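Local coordinates for protein teicoplanin pseudoaglycone deacetylases Orf2 (Actinoplanes teichomyceticus, PDB 3DFF) that probably acts as a zinc-dependent deacetylase that hydrolyses an amide of the teicoplanin pseudoaglycone during lipoglycopeptide antibiotic biosynthesis, at residues Q57-I62 against D97-K102; W63-A66 against D70-L73; E186-A191 against G258-T263. One frame throughout, in Å; residues are numbered along the deposited sequence. Where two conformers were deposited one is given.

Interaction 1. Residues Q57-I62 against D97-K102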
loop_
_atom_site.group_PDB
_atom_site.type_symbol
_atom_site.label_atom_id
_atom_site.label_comp_id
_atom_site.label_asym_id
_atom_site.label_seq_id
_atom_site.Cartn_x
_atom_site.Cartn_y
_atom_site.Cartn_z
ATOM N N GLN A 57 -13.999 -14.094 -6.080
ATOM C CA GLN A 57 -14.861 -13.952 -7.245
ATOM C C GLN A 57 -15.729 -12.719 -7.110
ATOM O O GLN A 57 -15.884 -11.986 -8.076
ATOM C CB GLN A 57 -15.723 -15.199 -7.448
ATOM C CG GLN A 57 -14.898 -16.391 -7.836
ATOM C CD GLN A 57 -15.725 -17.626 -8.013
ATOM O OE1 GLN A 57 -16.705 -17.625 -8.760
ATOM N NE2 GLN A 57 -15.329 -18.706 -7.349
ATOM N N ARG A 58 -16.271 -12.477 -5.915
ATOM C CA ARG A 58 -17.065 -11.272 -5.653
ATOM C C ARG A 58 -16.238 -9.999 -5.840
ATOM O O ARG A 58 -16.725 -9.000 -6.385
ATOM C CB ARG A 58 -17.669 -11.319 -4.242
ATOM C CG ARG A 58 -18.672 -10.212 -3.960
ATOM C CD ARG A 58 -19.086 -10.176 -2.505
ATOM N NE ARG A 58 -19.723 -8.905 -2.149
ATOM C CZ ARG A 58 -19.090 -7.873 -1.594
ATOM N NH1 ARG A 58 -17.791 -7.945 -1.325
ATOM N NH2 ARG A 58 -19.756 -6.763 -1.301
HETATM N N MSE A 59 -14.989 -10.028 -5.389
HETATM C CA MSE A 59 -14.106 -8.872 -5.542
HETATM C C MSE A 59 -13.827 -8.607 -7.009
HETATM O O MSE A 59 -13.825 -7.447 -7.454
HETATM C CB MSE A 59 -12.785 -9.074 -4.798
HETATM C CG MSE A 59 -12.888 -8.953 -3.286
HETATM SE SE MSE A 59 -13.819 -7.351 -2.643
HETATM C CE MSE A 59 -13.315 -6.050 -4.034
ATOM N N HIS A 60 -13.593 -9.678 -7.758
ATOM C CA HIS A 60 -13.309 -9.545 -9.193
ATOM C C HIS A 60 -14.458 -8.835 -9.899
ATOM O O HIS A 60 -14.234 -7.966 -10.741
ATOM C CB HIS A 60 -13.014 -10.898 -9.829
ATOM C CG HIS A 60 -11.762 -11.534 -9.299
ATOM N ND1 HIS A 60 -11.422 -12.842 -9.551
ATOM C CD2 HIS A 60 -10.770 -11.028 -8.529
ATOM C CE1 HIS A 60 -10.276 -13.120 -8.949
ATOM N NE2 HIS A 60 -9.851 -12.032 -8.337
ATOM N N THR A 61 -15.686 -9.202 -9.531
ATOM C CA THR A 61 -16.881 -8.560 -10.070
ATOM C C THR A 61 -16.945 -7.068 -9.724
ATOM O O THR A 61 -17.283 -6.243 -10.584
ATOM C CB THR A 61 -18.151 -9.304 -9.598
ATOM O OG1 THR A 61 -18.143 -10.629 -10.167
ATOM C CG2 THR A 61 -19.408 -8.561 -10.043
ATOM N N ILE A 62 -16.584 -6.720 -8.485
ATOM C CA ILE A 62 -16.561 -5.330 -8.032
ATOM C C ILE A 62 -15.501 -4.540 -8.821
ATOM O O ILE A 62 -15.672 -3.337 -9.099
ATOM C CB ILE A 62 -16.325 -5.271 -6.502
ATOM C CG1 ILE A 62 -17.616 -5.687 -5.780
ATOM C CG2 ILE A 62 -15.859 -3.887 -6.052
ATOM C CD1 ILE A 62 -17.408 -6.022 -4.308
ATOM N N ASP A 97 -2.335 -11.717 -2.396
ATOM C CA ASP A 97 -3.319 -10.887 -1.710
ATOM C C ASP A 97 -4.149 -11.741 -0.741
ATOM O O ASP A 97 -4.419 -12.899 -1.023
ATOM C CB ASP A 97 -4.258 -10.234 -2.711
ATOM C CG ASP A 97 -5.170 -9.219 -2.043
ATOM O OD1 ASP A 97 -6.094 -9.606 -1.285
ATOM O OD2 ASP A 97 -4.926 -8.034 -2.223
ATOM N N SER A 98 -4.577 -11.146 0.365
ATOM C CA SER A 98 -5.412 -11.840 1.365
ATOM C C SER A 98 -6.582 -12.606 0.754
ATOM O O SER A 98 -6.939 -13.654 1.287
ATOM C CB SER A 98 -5.925 -10.862 2.418
ATOM O OG SER A 98 -6.691 -9.838 1.808
ATOM N N ILE A 99 -7.169 -12.126 -0.351
ATOM C CA ILE A 99 -8.320 -12.850 -0.934
ATOM C C ILE A 99 -7.948 -14.154 -1.627
ATOM O O ILE A 99 -8.830 -14.937 -2.015
ATOM C CB ILE A 99 -9.178 -11.979 -1.881
ATOM C CG1 ILE A 99 -8.327 -11.421 -3.045
ATOM C CG2 ILE A 99 -9.862 -10.886 -1.101
ATOM C CD1 ILE A 99 -9.198 -10.796 -4.190
ATOM N N TYR A 100 -6.651 -14.400 -1.792
ATOM C CA TYR A 100 -6.219 -15.609 -2.473
ATOM C C TYR A 100 -5.526 -16.590 -1.541
ATOM O O TYR A 100 -5.220 -17.706 -1.974
ATOM C CB TYR A 100 -5.267 -15.290 -3.641
ATOM C CG TYR A 100 -5.820 -14.297 -4.644
ATOM C CD1 TYR A 100 -7.048 -14.535 -5.315
ATOM C CD2 TYR A 100 -5.133 -13.116 -4.927
ATOM C CE1 TYR A 100 -7.548 -13.627 -6.235
ATOM C CE2 TYR A 100 -5.640 -12.193 -5.858
ATOM C CZ TYR A 100 -6.842 -12.456 -6.497
ATOM O OH TYR A 100 -7.339 -11.524 -7.397
ATOM N N ARG A 101 -5.249 -16.169 -0.303
ATOM C CA ARG A 101 -4.456 -17.010 0.597
ATOM C C ARG A 101 -5.314 -18.064 1.285
ATOM O O ARG A 101 -6.506 -17.872 1.498
ATOM C CB ARG A 101 -3.713 -16.180 1.652
ATOM C CG ARG A 101 -2.652 -15.242 1.046
ATOM C CD ARG A 101 -1.558 -14.898 2.076
ATOM N NE ARG A 101 -2.010 -14.187 3.274
ATOM C CZ ARG A 101 -2.206 -12.872 3.328
ATOM N NH1 ARG A 101 -2.059 -12.132 2.242
ATOM N NH2 ARG A 101 -2.582 -12.295 4.452
ATOM N N LYS A 102 -4.671 -19.179 1.641
ATOM C CA LYS A 102 -5.292 -20.240 2.423
ATOM C C LYS A 102 -4.661 -20.379 3.808
ATOM O O LYS A 102 -3.504 -19.980 4.013
ATOM C CB LYS A 102 -5.162 -21.564 1.703
ATOM C CG LYS A 102 -6.110 -21.685 0.526
ATOM C CD LYS A 102 -5.996 -23.049 -0.104
ATOM C CE LYS A 102 -6.980 -23.216 -1.240
ATOM N NZ LYS A 102 -6.813 -24.553 -1.872
#
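The backbones of helix 54-62 and loop 97-102 come nearest at Met59 and Ile99, with their CA atoms 8.4 Å apart. The contact lies in the GlcNAc-PI de-N-acetylase (PIG-L) family region, where the loop after strand 89-92 borders the metal site. Asp97 of this loop is a zinc ligand in an entry of this protein; that zinc is absent from this model. The polar link is between His60 and Tyr100, which approach head-on. His60 NE2 and Tyr100 OH are hydrogen-bonded at 2.7 Å, and the bond is fairly straight. The rings touch at their edges, with planes at 44°. ND1 of the imidazole bonds to Pro67 O, so the ring is held at both nitrogens, which should restrain its rotation. Selenomethionine Met59 adds apolar packing, with its CB 4.0 Å from Ile99 CD1. CG1 of Ile99 is wedged against both its backbone N and its carbonyl carbon (chi1 58°). This lays CG1 over the centre of the Tyr100 ring, 3.8 Å above its plane. An Asx turn shapes the start of this loop: Ile99 N donates to the anti lone pair of Asp97 OD1, N to OD1 2.9 Å.

Interaction 2. Residues W63-A66 against D70-L73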
loop_
_atom_site.group_PDB
_atom_site.type_symbol
_atom_site.label_atom_id
_atom_site.label_comp_id
_atom_site.label_asym_id
_atom_site.label_seq_id
_atom_site.Cartn_x
_atom_site.Cartn_y
_atom_site.Cartn_z
ATOM N N TRP A 63 -14.439 -5.237 -9.219
ATOM C CA TRP A 63 -13.342 -4.646 -9.991
ATOM C C TRP A 63 -13.628 -4.595 -11.490
ATOM O O TRP A 63 -12.753 -4.227 -12.280
ATOM C CB TRP A 63 -12.052 -5.434 -9.753
ATOM C CG TRP A 63 -11.532 -5.324 -8.355
ATOM C CD1 TRP A 63 -11.806 -4.344 -7.444
ATOM C CD2 TRP A 63 -10.595 -6.207 -7.730
ATOM N NE1 TRP A 63 -11.111 -4.576 -6.281
ATOM C CE2 TRP A 63 -10.356 -5.713 -6.433
ATOM C CE3 TRP A 63 -9.929 -7.367 -8.149
ATOM C CZ2 TRP A 63 -9.484 -6.341 -5.544
ATOM C CZ3 TRP A 63 -9.077 -7.993 -7.275
ATOM C CH2 TRP A 63 -8.864 -7.484 -5.975
ATOM N N GLY A 64 -14.846 -4.964 -11.882
ATOM C CA GLY A 64 -15.231 -4.906 -13.295
ATOM C C GLY A 64 -14.695 -6.023 -14.160
ATOM O O GLY A 64 -14.567 -5.863 -15.386
ATOM N N LEU A 65 -14.397 -7.159 -13.533
ATOM C CA LEU A 65 -13.883 -8.336 -14.201
ATOM C C LEU A 65 -14.872 -9.478 -14.068
ATOM O O LEU A 65 -15.791 -9.423 -13.260
ATOM C CB LEU A 65 -12.535 -8.754 -13.600
ATOM C CG LEU A 65 -11.435 -7.685 -13.619
ATOM C CD1 LEU A 65 -10.192 -8.166 -12.883
ATOM C CD2 LEU A 65 -11.114 -7.283 -15.059
ATOM N N ALA A 66 -14.682 -10.505 -14.870
ATOM C CA ALA A 66 -15.416 -11.743 -14.710
ATOM C C ALA A 66 -14.867 -12.468 -13.469
ATOM O O ALA A 66 -13.704 -12.249 -13.101
ATOM C CB ALA A 66 -15.244 -12.587 -15.938
ATOM N N ASP A 70 -8.024 -13.318 -14.763
ATOM C CA ASP A 70 -6.714 -13.197 -14.124
ATOM C C ASP A 70 -6.584 -11.770 -13.605
ATOM O O ASP A 70 -5.964 -10.907 -14.239
ATOM C CB ASP A 70 -5.608 -13.575 -15.128
ATOM C CG ASP A 70 -4.214 -13.608 -14.508
ATOM O OD1 ASP A 70 -4.024 -13.108 -13.387
ATOM O OD2 ASP A 70 -3.281 -14.124 -15.173
ATOM N N ALA A 71 -7.191 -11.534 -12.438
ATOM C CA ALA A 71 -7.267 -10.209 -11.848
ATOM C C ALA A 71 -5.906 -9.632 -11.542
ATOM O O ALA A 71 -5.692 -8.438 -11.719
ATOM C CB ALA A 71 -8.131 -10.235 -10.595
ATOM N N VAL A 72 -4.996 -10.476 -11.055
ATOM C CA VAL A 72 -3.662 -10.000 -10.720
ATOM C C VAL A 72 -2.976 -9.441 -11.977
ATOM O O VAL A 72 -2.343 -8.384 -11.908
ATOM C CB VAL A 72 -2.793 -11.102 -10.078
ATOM C CG1 VAL A 72 -1.350 -10.601 -9.870
ATOM C CG2 VAL A 72 -3.406 -11.558 -8.754
ATOM N N LEU A 73 -3.090 -10.135 -13.110
ATOM C CA LEU A 73 -2.523 -9.619 -14.362
ATOM C C LEU A 73 -3.114 -8.252 -14.717
ATOM O O LEU A 73 -2.365 -7.321 -15.016
ATOM C CB LEU A 73 -2.704 -10.606 -15.533
ATOM C CG LEU A 73 -2.053 -10.202 -16.859
ATOM C CD1 LEU A 73 -0.535 -10.041 -16.700
ATOM C CD2 LEU A 73 -2.386 -11.221 -17.923
#
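The methyl group of Ala71 packs against the end of the Leu65 side chain, with Ala71 CB 3.7 Å from Leu65 CD1. CD1 is equally near the Ala71 CA, so it covers the first residue of helix 71-85 rather than the methyl alone. Trp63 meets the same methyl with its six-membered ring. Its CZ3 is 4.1 Å from Ala71 CB, which lies near the indole plane, at the rim and not over a face. Leu65 reaches across because its CG is anti to the carbonyl carbon (chi1 -57°) and the chain then runs extended to CD1.

The contact lies in the short loop that links helix 54-62 to helix 71-85. Each helix end has its own standard motif. The first helix stops in a Schellman motif: Leu65 N bonds back to His60 O, and Gly64 N to Thr61 O. Gly64 is the C-prime residue, and its positive phi of 77° suits a glycine. The second helix starts with Asp70 as N-cap. Its OD1 accepts from Leu73 N at 3.1 Å, met from above the carboxylate plane. In the short loop between, Ala66 N bonds to Asp69 OD2.

Trp63 also lies near the metal-site residues. Its indole forms a cation-pi pair with Arg75, and its side chain lies about 5 Å from that of Asp97. A tetraethylene glycol, probably from the crystallisation liquor, is bound about 4 Å from the Trp63 side chain.

Between Trp63, Leu65 and Ala71 the contact is purely apolar. It therefore sets no direction of its own. Loop and helix meet here by shape alone, while the backbone bonds of the two end motifs define where each helix stops and starts.

Interaction 3. Residues E186-A191 against G258-T263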
loop_
_atom_site.group_PDB
_atom_site.type_symbol
_atom_site.label_atom_id
_atom_site.label_comp_id
_atom_site.label_asym_id
_atom_site.label_seq_id
_atom_site.Cartn_x
_atom_site.Cartn_y
_atom_site.Cartn_z
ATOM N N GLU A 186 0.643 8.163 5.171
ATOM C CA GLU A 186 -0.716 8.061 5.668
ATOM C C GLU A 186 -1.550 7.313 4.634
ATOM O O GLU A 186 -1.689 7.788 3.496
ATOM C CB GLU A 186 -1.250 9.481 5.898
ATOM C CG GLU A 186 -2.598 9.500 6.537
ATOM C CD GLU A 186 -3.156 10.908 6.675
ATOM O OE1 GLU A 186 -2.972 11.734 5.750
ATOM O OE2 GLU A 186 -3.785 11.183 7.720
ATOM N N ASP A 187 -2.082 6.136 4.998
ATOM C CA ASP A 187 -2.819 5.321 4.016
ATOM C C ASP A 187 -4.032 6.091 3.518
ATOM O O ASP A 187 -4.866 6.486 4.324
ATOM C CB ASP A 187 -3.298 3.978 4.601
ATOM C CG ASP A 187 -2.200 3.204 5.289
ATOM O OD1 ASP A 187 -1.946 2.057 4.840
ATOM O OD2 ASP A 187 -1.608 3.712 6.270
ATOM N N LEU A 188 -4.110 6.293 2.207
ATOM C CA LEU A 188 -5.296 6.897 1.581
ATOM C C LEU A 188 -6.005 5.921 0.652
ATOM O O LEU A 188 -5.355 5.109 -0.018
ATOM C CB LEU A 188 -4.913 8.167 0.807
ATOM C CG LEU A 188 -4.234 9.262 1.633
ATOM C CD1 LEU A 188 -3.785 10.386 0.735
ATOM C CD2 LEU A 188 -5.200 9.808 2.686
ATOM N N PRO A 189 -7.343 5.999 0.578
ATOM C CA PRO A 189 -8.191 6.981 1.277
ATOM C C PRO A 189 -8.569 6.610 2.715
ATOM O O PRO A 189 -9.314 7.351 3.346
ATOM C CB PRO A 189 -9.444 7.005 0.398
ATOM C CG PRO A 189 -9.566 5.583 -0.069
ATOM C CD PRO A 189 -8.135 5.110 -0.284
ATOM N N TYR A 190 -8.022 5.515 3.240
ATOM C CA TYR A 190 -8.356 4.981 4.578
ATOM C C TYR A 190 -8.386 6.042 5.662
ATOM O O TYR A 190 -9.239 6.033 6.547
ATOM C CB TYR A 190 -7.305 3.971 5.030
ATOM C CG TYR A 190 -7.377 2.596 4.428
ATOM C CD1 TYR A 190 -8.294 1.655 4.898
ATOM C CD2 TYR A 190 -6.482 2.210 3.426
ATOM C CE1 TYR A 190 -8.334 0.368 4.369
ATOM C CE2 TYR A 190 -6.510 0.920 2.891
ATOM C CZ TYR A 190 -7.434 0.010 3.373
ATOM O OH TYR A 190 -7.462 -1.259 2.853
ATOM N N ALA A 191 -7.416 6.945 5.610
ATOM C CA ALA A 191 -7.238 7.929 6.684
ATOM C C ALA A 191 -8.394 8.925 6.752
ATOM O O ALA A 191 -8.543 9.646 7.744
ATOM C CB ALA A 191 -5.928 8.644 6.530
ATOM N N GLY A 258 -2.139 26.135 2.375
ATOM C CA GLY A 258 -1.259 25.375 1.498
ATOM C C GLY A 258 -1.920 24.890 0.226
ATOM O O GLY A 258 -3.064 25.238 -0.082
ATOM N N GLY A 259 -1.176 24.102 -0.535
ATOM C CA GLY A 259 -1.720 23.437 -1.707
ATOM C C GLY A 259 -1.894 21.980 -1.345
ATOM O O GLY A 259 -2.137 21.643 -0.176
ATOM N N TYR A 260 -1.756 21.110 -2.336
ATOM C CA TYR A 260 -1.889 19.683 -2.076
ATOM C C TYR A 260 -0.672 19.165 -1.307
ATOM O O TYR A 260 0.415 19.756 -1.354
ATOM C CB TYR A 260 -2.108 18.911 -3.382
ATOM C CG TYR A 260 -2.509 17.484 -3.125
ATOM C CD1 TYR A 260 -3.781 17.173 -2.625
ATOM C CD2 TYR A 260 -1.593 16.452 -3.314
ATOM C CE1 TYR A 260 -4.139 15.872 -2.355
ATOM C CE2 TYR A 260 -1.944 15.134 -3.049
ATOM C CZ TYR A 260 -3.216 14.861 -2.563
ATOM O OH TYR A 260 -3.584 13.576 -2.283
ATOM N N GLY A 261 -0.837 18.053 -0.590
ATOM C CA GLY A 261 0.262 17.501 0.161
ATOM C C GLY A 261 -0.068 16.112 0.680
ATOM O O GLY A 261 -1.219 15.681 0.622
ATOM N N GLU A 262 0.956 15.437 1.188
ATOM C CA GLU A 262 0.822 14.096 1.735
ATOM C C GLU A 262 1.539 14.039 3.067
ATOM O O GLU A 262 2.639 14.598 3.216
ATOM C CB GLU A 262 1.416 13.074 0.760
ATOM C CG GLU A 262 0.589 12.891 -0.510
ATOM C CD GLU A 262 1.348 12.279 -1.681
ATOM O OE1 GLU A 262 0.671 11.794 -2.611
ATOM O OE2 GLU A 262 2.605 12.326 -1.697
ATOM N N THR A 263 0.904 13.378 4.037
ATOM C CA THR A 263 1.452 13.215 5.378
ATOM C C THR A 263 2.299 11.943 5.478
ATOM O O THR A 263 1.840 10.858 5.092
ATOM C CB THR A 263 0.311 13.205 6.411
ATOM O OG1 THR A 263 -0.386 14.464 6.339
ATOM C CG2 THR A 263 0.823 13.009 7.825
HETATM O O HOH W 1 -1.705 12.194 3.430
#
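Glu186 OE1 is gripped from two sources, a water and His250 NE2. The water donates to OE1 at 2.7 Å and accepts from Thr263 N at 2.9 Å, so it bridges the carboxylate to the backbone of the other segment. His250 NE2, on helix 243-254, is hydrogen-bonded to the same oxygen. In an entry of this protein Glu186 and His250 bind a zinc ion, which is absent from this chain.

The direct bond is backbone to backbone. Glu186 N donates to Thr263 O, 2.9 Å from N to O. It is bent at the hydrogen, with an angle of 147°. It continues the antiparallel pairing of strands 182-185 and 263-269, just where the first strand ends and the second begins. These strands belong to the mixed, Rossmann-like central sheet, in which 263-269 runs against its neighbours.

The Glu186 side chain passes at a slant over that of Thr263. With CG opposite the backbone N (chi1 -174°), the Glu186 chain is extended and brings OE1 to 3.7 Å from Thr263 CB. Further out, Leu188 CD1 only grazes Tyr260 OH at 4.4 Å. That hydroxyl has its polar partner in Lys222 NZ, which also forms a salt bridge with Glu262 OE1. The loop after strand 182-185 also reaches the metal site: Asp187 OD1 bonds to ND1 of His164, a zinc ligand in this entry, and probably helps to orient its imidazole.

Overall arrangement
Interaction 1 uses helix 54-62, and interaction 2 the loop that leaves it and the start of helix 71-85. Interaction 2 falls within the span that interaction 1 closes, and they touch, among other places, where the Ala71 methyl packs on His60 and Tyr100. Interaction 1 is buried and joins distant parts of the sequence through one side-chain hydrogen bond and apolar packing. Interaction 2 is partly buried, local and apolar. Interaction 3 lies across the chain's centre from interaction 1, their centres about 27 Å apart. It is buried too, but sits at strand ends of the central sheet and relies on backbone and water-mediated bonds. Interactions 1 and 3 each include a known zinc-binding residue.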